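Local coordinates for viral structural protein 4 (Bombyx mori cytoplasmic polyhedrosis virus, PDB 6TZ0), which is a viral structural protein that binds GTP and probably serves as a nucleotide-hydrolysing cofactor of the viral RNA-dependent RNA polymerase during transcription inside the capsid, at residues R226-N231 with G246-I251; Y16-R21 with S200-P205; Q376-L381 with P482-V487. All blocks are in the same frame, centred on the assembly; numbering follows the deposited sequence.

Interaction 1: residues R226-N231 with G246-I251; sequences RSIFNN and GEYVFI
I228 O is gripped from the 246-251 side by the N-H of I251, with N 2.8 Å from the oxygen and an N-H...O angle of 165°; F250 CA adds a CA-H...O contact to the same atom at 3.3 Å. With I228 N bonded to V249 O at 3.0 Å, this is the bond pattern of a single parallel beta bridge, I228 opposite F250. It extends the edge of strand 226-230: the backbones of S227 and F229 bond to strand 204-208, while I228 turns its N-H and carbonyl to the other edge. The two segments, separated in the chain by helix 236-242, run parallel where they are bridged, although 246-251 is not a regular strand.

Side chains pack on both sides of the bridged backbone. The two branches of I228 are shared between two aromatic rings. CG2, anti to the backbone N, sits over one face of the F250 ring as a CH-pi contact, 4.1 Å from the ring centroid and offset toward the rim. CG1, on the amide side (chi1 -62°), meets the edge of the Y248 ring at CD2, 3.6 Å away. R240 makes a cation-pi contact with F250, and P216, L221 and P223 pack on Y248. At the far end, I251 divides its branches across strand 226-230: CG2 lies 3.6 Å from S227 OG, and the longer branch carries CD1 to 3.7 Å from F229 CB, where it also meets ring atom CD1 of F229.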
loop_
_atom_site.group_PDB
_atom_site.type_symbol
_atom_site.label_atom_id
_atom_site.label_comp_id
_atom_site.label_asym_id
_atom_site.label_seq_id
_atom_site.Cartn_x
_atom_site.Cartn_y
_atom_site.Cartn_z
ATOM N N ARG B 226 -58.607 18.645 -3.085
ATOM C CA ARG B 226 -57.790 19.270 -2.061
ATOM C C ARG B 226 -57.721 18.389 -0.823
ATOM O O ARG B 226 -58.660 17.651 -0.511
ATOM C CB ARG B 226 -58.351 20.645 -1.685
ATOM C CG ARG B 226 -58.526 21.585 -2.862
ATOM C CD ARG B 226 -57.212 22.023 -3.465
ATOM N NE ARG B 226 -56.414 22.887 -2.605
ATOM C CZ ARG B 226 -56.490 24.212 -2.610
ATOM N NH1 ARG B 226 -57.341 24.817 -3.423
ATOM N NH2 ARG B 226 -55.721 24.932 -1.811
ATOM N N SER B 227 -56.597 18.469 -0.126
ATOM C CA SER B 227 -56.426 17.866 1.185
ATOM C C SER B 227 -56.266 18.978 2.210
ATOM O O SER B 227 -56.019 20.134 1.861
ATOM C CB SER B 227 -55.223 16.923 1.204
ATOM O OG SER B 227 -54.025 17.627 0.977
ATOM N N ILE B 228 -56.424 18.635 3.480
ATOM C CA ILE B 228 -56.579 19.627 4.535
ATOM C C ILE B 228 -55.414 19.533 5.504
ATOM O O ILE B 228 -55.123 18.457 6.033
ATOM C CB ILE B 228 -57.918 19.452 5.268
ATOM C CG1 ILE B 228 -59.072 19.670 4.301
ATOM C CG2 ILE B 228 -58.024 20.378 6.458
ATOM C CD1 ILE B 228 -59.087 21.041 3.684
ATOM N N PHE B 229 -54.760 20.663 5.744
ATOM C CA PHE B 229 -53.749 20.796 6.784
ATOM C C PHE B 229 -54.336 21.619 7.924
ATOM O O PHE B 229 -54.439 22.842 7.832
ATOM C CB PHE B 229 -52.480 21.417 6.218
ATOM C CG PHE B 229 -51.453 21.737 7.249
ATOM C CD1 PHE B 229 -50.953 20.752 8.077
ATOM C CD2 PHE B 229 -50.928 23.006 7.341
ATOM C CE1 PHE B 229 -50.000 21.049 9.020
ATOM C CE2 PHE B 229 -49.964 23.305 8.273
ATOM C CZ PHE B 229 -49.500 22.325 9.111
ATOM N N ASN B 230 -54.711 20.936 9.000
ATOM C CA ASN B 230 -55.314 21.569 10.167
ATOM C C ASN B 230 -54.221 22.238 10.992
ATOM O O ASN B 230 -53.400 21.563 11.616
ATOM C CB ASN B 230 -56.064 20.523 10.985
ATOM C CG ASN B 230 -56.919 21.120 12.077
ATOM O OD1 ASN B 230 -57.001 22.333 12.240
ATOM N ND2 ASN B 230 -57.558 20.258 12.845
ATOM N N ASN B 231 -54.224 23.562 11.018
ATOM C CA ASN B 231 -53.282 24.350 11.800
ATOM C C ASN B 231 -54.046 25.395 12.598
ATOM O O ASN B 231 -53.632 26.547 12.727
ATOM C CB ASN B 231 -52.239 24.991 10.889
ATOM C CG ASN B 231 -51.007 25.460 11.638
ATOM O OD1 ASN B 231 -50.909 25.318 12.854
ATOM N ND2 ASN B 231 -50.060 26.030 10.909
ATOM N N GLY B 246 -66.310 16.991 6.584
ATOM C CA GLY B 246 -66.464 15.567 6.823
ATOM C C GLY B 246 -65.963 14.694 5.693
ATOM O O GLY B 246 -65.384 13.632 5.938
ATOM N N GLU B 247 -66.172 15.114 4.451
ATOM C CA GLU B 247 -65.743 14.304 3.321
ATOM C C GLU B 247 -64.298 14.543 2.924
ATOM O O GLU B 247 -63.833 13.926 1.961
ATOM C CB GLU B 247 -66.630 14.560 2.104
ATOM C CG GLU B 247 -68.049 14.050 2.232
ATOM C CD GLU B 247 -68.842 14.258 0.961
ATOM O OE1 GLU B 247 -68.312 14.895 0.028
ATOM O OE2 GLU B 247 -69.996 13.785 0.892
ATOM N N TYR B 248 -63.579 15.414 3.615
ATOM C CA TYR B 248 -62.221 15.701 3.192
ATOM C C TYR B 248 -61.257 14.809 3.958
ATOM O O TYR B 248 -61.594 14.233 4.993
ATOM C CB TYR B 248 -61.839 17.172 3.404
ATOM C CG TYR B 248 -62.577 18.216 2.572
ATOM C CD1 TYR B 248 -63.566 17.875 1.668
ATOM C CD2 TYR B 248 -62.215 19.541 2.638
ATOM C CE1 TYR B 248 -64.213 18.829 0.929
ATOM C CE2 TYR B 248 -62.854 20.502 1.884
ATOM C CZ TYR B 248 -63.849 20.132 1.028
ATOM O OH TYR B 248 -64.503 21.065 0.267
ATOM N N VAL B 249 -60.045 14.698 3.435
ATOM C CA VAL B 249 -58.988 13.931 4.072
ATOM C C VAL B 249 -57.977 14.906 4.663
ATOM O O VAL B 249 -57.656 15.934 4.056
ATOM C CB VAL B 249 -58.364 12.928 3.075
ATOM C CG1 VAL B 249 -57.780 13.614 1.855
ATOM C CG2 VAL B 249 -57.350 12.039 3.757
ATOM N N PHE B 250 -57.538 14.627 5.887
ATOM C CA PHE B 250 -56.647 15.530 6.601
ATOM C C PHE B 250 -55.240 14.955 6.550
ATOM O O PHE B 250 -55.048 13.758 6.770
ATOM C CB PHE B 250 -57.031 15.734 8.078
ATOM C CG PHE B 250 -58.330 16.486 8.324
ATOM C CD1 PHE B 250 -59.197 16.842 7.305
ATOM C CD2 PHE B 250 -58.621 16.924 9.603
ATOM C CE1 PHE B 250 -60.352 17.541 7.561
ATOM C CE2 PHE B 250 -59.773 17.635 9.864
ATOM C CZ PHE B 250 -60.636 17.942 8.839
ATOM N N ILE B 251 -54.257 15.802 6.278
ATOM C CA ILE B 251 -52.879 15.334 6.306
ATOM C C ILE B 251 -52.410 15.303 7.754
ATOM O O ILE B 251 -52.847 16.100 8.593
ATOM C CB ILE B 251 -51.968 16.196 5.408
ATOM C CG1 ILE B 251 -51.787 17.603 5.943
ATOM C CG2 ILE B 251 -52.568 16.347 4.035
ATOM C CD1 ILE B 251 -50.781 18.367 5.138
#

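Interaction 2: residues Y16-R21 with S200-P205; sequences YGLYLR and SYFKRP
G17, a Schellman residue of positive phi closing helix 10-15, comes into loose contact through its carbonyl O with the ring of P205. L18 follows and lies over a face of the F202 ring: its CD2 sits 3.8 Å from the ring centroid in a CH-pi contact above the middle, and CB packs on F202 CD1. Y19 acts mainly through its backbone. Its O takes the N-H of K203 at 2.7 Å, nearly straight at 164°, and also lies at the edge of the F202 ring; its phenol leads away to F250 O. L20 brings CD2 to within 3.8 Å of F202 CE1, so F202 is held by leucines on both sides of Y19 in sequence. L20 O receives a weak bond from K203 NZ at 2.8 Å, reached because the extended lysine chain bends at its last torsion (chi4 68°). R21 N gives a weak bond to Y201 O. The R21 side chain bends at chi3 (-68°) and lays the guanidinium near the exit of helix 196-201: S200 O lies over one face without a hydrogen bond, and NH2 makes weak bonds to F202 O, at 2.8 Å, and to R199 O. The backbone bonds on either side of L20 and F202 make these two a non-hydrogen-bonded antiparallel pair, a lone beta bridge joining the N-terminal loop to the helix-to-strand turn ahead of strand 204-208.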
loop_
_atom_site.group_PDB
_atom_site.type_symbol
_atom_site.label_atom_id
_atom_site.label_comp_id
_atom_site.label_asym_id
_atom_site.label_seq_id
_atom_site.Cartn_x
_atom_site.Cartn_y
_atom_site.Cartn_z
ATOM N N TYR B 16 -45.393 12.293 3.353
ATOM C CA TYR B 16 -44.926 13.591 2.879
ATOM C C TYR B 16 -46.034 14.629 2.762
ATOM O O TYR B 16 -45.746 15.769 2.385
ATOM C CB TYR B 16 -44.240 13.415 1.528
ATOM C CG TYR B 16 -42.868 12.807 1.620
ATOM C CD1 TYR B 16 -42.068 13.034 2.716
ATOM C CD2 TYR B 16 -42.405 11.942 0.642
ATOM C CE1 TYR B 16 -40.816 12.469 2.820
ATOM C CE2 TYR B 16 -41.152 11.361 0.738
ATOM C CZ TYR B 16 -40.364 11.630 1.835
ATOM O OH TYR B 16 -39.118 11.069 1.954
ATOM N N GLY B 17 -47.273 14.278 3.082
ATOM C CA GLY B 17 -48.389 15.174 2.895
ATOM C C GLY B 17 -49.009 15.119 1.523
ATOM O O GLY B 17 -49.621 16.102 1.094
ATOM N N LEU B 18 -48.880 13.996 0.822
ATOM C CA LEU B 18 -49.284 13.867 -0.570
ATOM C C LEU B 18 -50.293 12.739 -0.682
ATOM O O LEU B 18 -50.002 11.605 -0.295
ATOM C CB LEU B 18 -48.075 13.583 -1.463
ATOM C CG LEU B 18 -47.136 14.669 -1.982
ATOM C CD1 LEU B 18 -46.346 15.330 -0.901
ATOM C CD2 LEU B 18 -46.178 13.990 -2.901
ATOM N N TYR B 19 -51.468 13.047 -1.211
ATOM C CA TYR B 19 -52.558 12.095 -1.350
ATOM C C TYR B 19 -52.917 11.946 -2.817
ATOM O O TYR B 19 -53.002 12.941 -3.538
ATOM C CB TYR B 19 -53.774 12.569 -0.566
ATOM C CG TYR B 19 -53.601 12.475 0.923
ATOM C CD1 TYR B 19 -52.748 11.554 1.478
ATOM C CD2 TYR B 19 -54.238 13.353 1.769
ATOM C CE1 TYR B 19 -52.577 11.474 2.835
ATOM C CE2 TYR B 19 -54.068 13.271 3.133
ATOM C CZ TYR B 19 -53.232 12.326 3.655
ATOM O OH TYR B 19 -53.034 12.221 5.008
ATOM N N LEU B 20 -53.123 10.707 -3.254
ATOM C CA LEU B 20 -53.459 10.454 -4.648
ATOM C C LEU B 20 -54.834 11.004 -4.988
ATOM O O LEU B 20 -55.788 10.871 -4.219
ATOM C CB LEU B 20 -53.409 8.958 -4.965
ATOM C CG LEU B 20 -52.045 8.289 -5.114
ATOM C CD1 LEU B 20 -52.205 6.795 -5.276
ATOM C CD2 LEU B 20 -51.321 8.864 -6.306
ATOM N N ARG B 21 -54.913 11.646 -6.136
ATOM C CA ARG B 21 -56.175 12.144 -6.647
ATOM C C ARG B 21 -56.998 10.960 -7.146
ATOM O O ARG B 21 -56.444 10.074 -7.803
ATOM C CB ARG B 21 -55.881 13.148 -7.759
ATOM C CG ARG B 21 -57.061 13.917 -8.280
ATOM C CD ARG B 21 -56.607 15.022 -9.197
ATOM N NE ARG B 21 -55.881 16.045 -8.461
ATOM C CZ ARG B 21 -55.244 17.055 -9.036
ATOM N NH1 ARG B 21 -55.251 17.176 -10.357
ATOM N NH2 ARG B 21 -54.603 17.945 -8.293
ATOM N N SER B 200 -50.307 17.927 -10.492
ATOM C CA SER B 200 -51.085 17.149 -11.446
ATOM C C SER B 200 -51.479 15.778 -10.912
ATOM O O SER B 200 -52.559 15.282 -11.246
ATOM C CB SER B 200 -50.303 16.994 -12.747
ATOM O OG SER B 200 -49.138 16.224 -12.538
ATOM N N TYR B 201 -50.642 15.153 -10.089
ATOM C CA TYR B 201 -50.878 13.785 -9.643
ATOM C C TYR B 201 -51.496 13.687 -8.261
ATOM O O TYR B 201 -52.196 12.712 -7.982
ATOM C CB TYR B 201 -49.565 13.001 -9.650
ATOM C CG TYR B 201 -49.079 12.619 -11.023
ATOM C CD1 TYR B 201 -49.964 12.402 -12.059
ATOM C CD2 TYR B 201 -47.728 12.545 -11.296
ATOM C CE1 TYR B 201 -49.513 12.062 -13.314
ATOM C CE2 TYR B 201 -47.269 12.216 -12.546
ATOM C CZ TYR B 201 -48.166 11.979 -13.552
ATOM O OH TYR B 201 -47.710 11.650 -14.806
ATOM N N PHE B 202 -51.264 14.659 -7.394
ATOM C CA PHE B 202 -51.679 14.569 -6.006
ATOM C C PHE B 202 -52.709 15.641 -5.679
ATOM O O PHE B 202 -52.928 16.582 -6.441
ATOM C CB PHE B 202 -50.470 14.686 -5.073
ATOM C CG PHE B 202 -49.544 13.511 -5.139
ATOM C CD1 PHE B 202 -49.820 12.363 -4.425
ATOM C CD2 PHE B 202 -48.406 13.547 -5.924
ATOM C CE1 PHE B 202 -48.979 11.283 -4.483
ATOM C CE2 PHE B 202 -47.561 12.461 -5.985
ATOM C CZ PHE B 202 -47.850 11.332 -5.263
ATOM N N LYS B 203 -53.351 15.480 -4.526
ATOM C CA LYS B 203 -54.216 16.528 -4.006
ATOM C C LYS B 203 -53.379 17.693 -3.499
ATOM O O LYS B 203 -52.362 17.500 -2.832
ATOM C CB LYS B 203 -55.082 15.995 -2.871
ATOM C CG LYS B 203 -56.120 14.987 -3.270
ATOM C CD LYS B 203 -56.921 14.576 -2.060
ATOM C CE LYS B 203 -58.135 13.766 -2.440
ATOM N NZ LYS B 203 -57.760 12.450 -2.992
ATOM N N ARG B 204 -53.809 18.901 -3.814
ATOM C CA ARG B 204 -53.095 20.083 -3.352
ATOM C C ARG B 204 -53.574 20.458 -1.952
ATOM O O ARG B 204 -54.779 20.593 -1.738
ATOM C CB ARG B 204 -53.301 21.249 -4.313
ATOM C CG ARG B 204 -52.577 22.524 -3.897
ATOM C CD ARG B 204 -51.070 22.371 -4.039
ATOM N NE ARG B 204 -50.321 23.504 -3.495
ATOM C CZ ARG B 204 -49.958 24.576 -4.190
ATOM N NH1 ARG B 204 -50.280 24.675 -5.468
ATOM N NH2 ARG B 204 -49.273 25.553 -3.609
ATOM N N PRO B 205 -52.676 20.613 -0.983
ATOM C CA PRO B 205 -53.110 20.908 0.387
ATOM C C PRO B 205 -53.661 22.316 0.548
ATOM O O PRO B 205 -53.309 23.241 -0.185
ATOM C CB PRO B 205 -51.828 20.731 1.208
ATOM C CG PRO B 205 -50.988 19.855 0.396
ATOM C CD PRO B 205 -51.263 20.217 -1.022
#

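Interaction 3: residues Q376-L381 with P482-V487; sequences QVVGHL and PRTLIV
I486 packs against strand 378-381 along its whole side chain. CB lies 3.8 Å from G379 O and near the imidazole of H380. CG2, anti to the backbone N, meets H380 CD2 at 3.8 Å, while CG1 points along the other branch (chi1 -66°) past G379 O, and the extended chain brings tip CD1 to V378 CG1, also at 3.8 Å. Parallel beta bonds hold the backbones beneath: G379 N reaches T484 O at 2.8 Å, I486 N reaches G379 O at 2.8 Å, and L381 N makes a weaker bond to I486 O. Where the strands start, T484 OG1 is turned between its own N and carbonyl carbon (chi1 62°) and donates to V377 O at 3.0 Å, tilted out of that carbonyl's plane; V378 CG2 lies beside the same hydroxyl. On the opposite face of the sheet, G379 has no side chain, and L485 CD2 rests 3.9 Å from its CA, with P482 nearby. R483 gives Q376 OE1 only a weak bond, its guanidinium being held chiefly by carbonyls of V339 and V344. H380 NE2 bonds to E488. The face of V378, H380 and I486 packs under helix 359-374, where K359 to S361 belong to GTP sites; L381, L485 and V487 meet helix 468-476, and strand 347-353 bonds along the other edge of 484-489, consistent with a P-loop NTPase core.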
loop_
_atom_site.group_PDB
_atom_site.type_symbol
_atom_site.label_atom_id
_atom_site.label_comp_id
_atom_site.label_asym_id
_atom_site.label_seq_id
_atom_site.Cartn_x
_atom_site.Cartn_y
_atom_site.Cartn_z
ATOM N N GLN B 376 -25.940 -4.146 31.147
ATOM C CA GLN B 376 -24.574 -4.040 31.625
ATOM C C GLN B 376 -24.381 -2.696 32.313
ATOM O O GLN B 376 -25.238 -1.813 32.259
ATOM C CB GLN B 376 -23.579 -4.201 30.474
ATOM C CG GLN B 376 -23.692 -5.525 29.754
ATOM C CD GLN B 376 -22.646 -5.697 28.675
ATOM O OE1 GLN B 376 -21.779 -4.852 28.499
ATOM N NE2 GLN B 376 -22.744 -6.783 27.926
ATOM N N VAL B 377 -23.241 -2.551 32.966
ATOM C CA VAL B 377 -22.880 -1.313 33.645
ATOM C C VAL B 377 -22.162 -0.408 32.656
ATOM O O VAL B 377 -21.188 -0.823 32.018
ATOM C CB VAL B 377 -22.000 -1.601 34.872
ATOM C CG1 VAL B 377 -21.514 -0.312 35.504
ATOM C CG2 VAL B 377 -22.767 -2.426 35.878
ATOM N N VAL B 378 -22.636 0.827 32.525
ATOM C CA VAL B 378 -22.053 1.809 31.618
ATOM C C VAL B 378 -21.400 2.898 32.453
ATOM O O VAL B 378 -22.051 3.511 33.305
ATOM C CB VAL B 378 -23.106 2.403 30.671
ATOM C CG1 VAL B 378 -22.485 3.487 29.811
ATOM C CG2 VAL B 378 -23.711 1.323 29.799
ATOM N N GLY B 379 -20.118 3.143 32.208
ATOM C CA GLY B 379 -19.428 4.249 32.837
ATOM C C GLY B 379 -19.454 5.503 31.981
ATOM O O GLY B 379 -19.501 5.444 30.758
ATOM N N HIS B 380 -19.417 6.656 32.646
ATOM C CA HIS B 380 -19.518 7.934 31.946
ATOM C C HIS B 380 -18.584 8.938 32.613
ATOM O O HIS B 380 -18.902 9.472 33.677
ATOM C CB HIS B 380 -20.954 8.432 31.928
ATOM C CG HIS B 380 -21.115 9.772 31.288
ATOM N ND1 HIS B 380 -21.177 10.939 32.015
ATOM C CD2 HIS B 380 -21.167 10.137 29.987
ATOM C CE1 HIS B 380 -21.300 11.962 31.191
ATOM N NE2 HIS B 380 -21.290 11.503 29.955
ATOM N N LEU B 381 -17.444 9.191 31.977
ATOM C CA LEU B 381 -16.547 10.257 32.393
ATOM C C LEU B 381 -16.956 11.561 31.730
ATOM O O LEU B 381 -17.340 11.581 30.559
ATOM C CB LEU B 381 -15.100 9.934 32.027
ATOM C CG LEU B 381 -14.426 8.758 32.723
ATOM C CD1 LEU B 381 -13.056 8.536 32.138
ATOM C CD2 LEU B 381 -14.331 9.005 34.210
ATOM N N PRO B 482 -15.879 -0.073 34.676
ATOM C CA PRO B 482 -16.881 -0.799 33.895
ATOM C C PRO B 482 -16.394 -1.110 32.491
ATOM O O PRO B 482 -15.450 -0.509 31.976
ATOM C CB PRO B 482 -18.074 0.158 33.871
ATOM C CG PRO B 482 -17.896 0.992 35.055
ATOM C CD PRO B 482 -16.429 1.186 35.204
ATOM N N ARG B 483 -17.057 -2.088 31.880
ATOM C CA ARG B 483 -16.637 -2.582 30.574
ATOM C C ARG B 483 -16.919 -1.566 29.473
ATOM O O ARG B 483 -16.072 -1.326 28.604
ATOM C CB ARG B 483 -17.339 -3.904 30.275
ATOM C CG ARG B 483 -17.032 -4.430 28.912
ATOM C CD ARG B 483 -17.764 -5.697 28.594
ATOM N NE ARG B 483 -17.480 -6.099 27.226
ATOM C CZ ARG B 483 -18.195 -5.706 26.180
ATOM N NH1 ARG B 483 -19.241 -4.917 26.354
ATOM N NH2 ARG B 483 -17.874 -6.112 24.964
ATOM N N THR B 484 -18.103 -0.965 29.487
ATOM C CA THR B 484 -18.500 -0.000 28.474
ATOM C C THR B 484 -18.382 1.402 29.053
ATOM O O THR B 484 -19.061 1.732 30.026
ATOM C CB THR B 484 -19.922 -0.269 27.990
ATOM O OG1 THR B 484 -20.827 -0.129 29.084
ATOM C CG2 THR B 484 -20.038 -1.679 27.452
ATOM N N LEU B 485 -17.520 2.218 28.454
ATOM C CA LEU B 485 -17.317 3.600 28.859
ATOM C C LEU B 485 -17.837 4.562 27.803
ATOM O O LEU B 485 -17.849 4.260 26.608
ATOM C CB LEU B 485 -15.841 3.911 29.101
ATOM C CG LEU B 485 -15.123 3.348 30.316
ATOM C CD1 LEU B 485 -13.649 3.675 30.222
ATOM C CD2 LEU B 485 -15.710 3.928 31.587
ATOM N N ILE B 486 -18.261 5.732 28.266
ATOM C CA ILE B 486 -18.607 6.855 27.408
ATOM C C ILE B 486 -17.771 8.031 27.881
ATOM O O ILE B 486 -17.967 8.530 28.995
ATOM C CB ILE B 486 -20.101 7.186 27.451
ATOM C CG1 ILE B 486 -20.907 6.043 26.846
ATOM C CG2 ILE B 486 -20.378 8.469 26.701
ATOM C CD1 ILE B 486 -22.369 6.169 27.084
ATOM N N VAL B 487 -16.834 8.465 27.048
ATOM C CA VAL B 487 -15.863 9.487 27.411
ATOM C C VAL B 487 -16.109 10.711 26.543
ATOM O O VAL B 487 -16.292 10.587 25.328
ATOM C CB VAL B 487 -14.424 8.965 27.242
ATOM C CG1 VAL B 487 -13.418 10.026 27.609
ATOM C CG2 VAL B 487 -14.215 7.719 28.078
#

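Interactions 1 and 2 form one continuous patch, their centres 11 Å apart. Strands 204-208 and 226-230 are neighbours in a parallel sheet, and R226 NE lies 2.9 Å from R204 O, while Y19 OH lies 3.1 Å from F250 O, so Y19 of interaction 2 also touches interaction 1. Interaction 3 stands apart on the opposite side of the chain's centre, about 49 Å from either between centres; its nearest atoms are about 36 Å from interaction 1 and about 31 Å from interaction 2. It alone lies close to the GTP sites: the side chain of H380 is about 5 Å from that of T360 and about 7 Å from that of K359, although no GTP is bound to this chain.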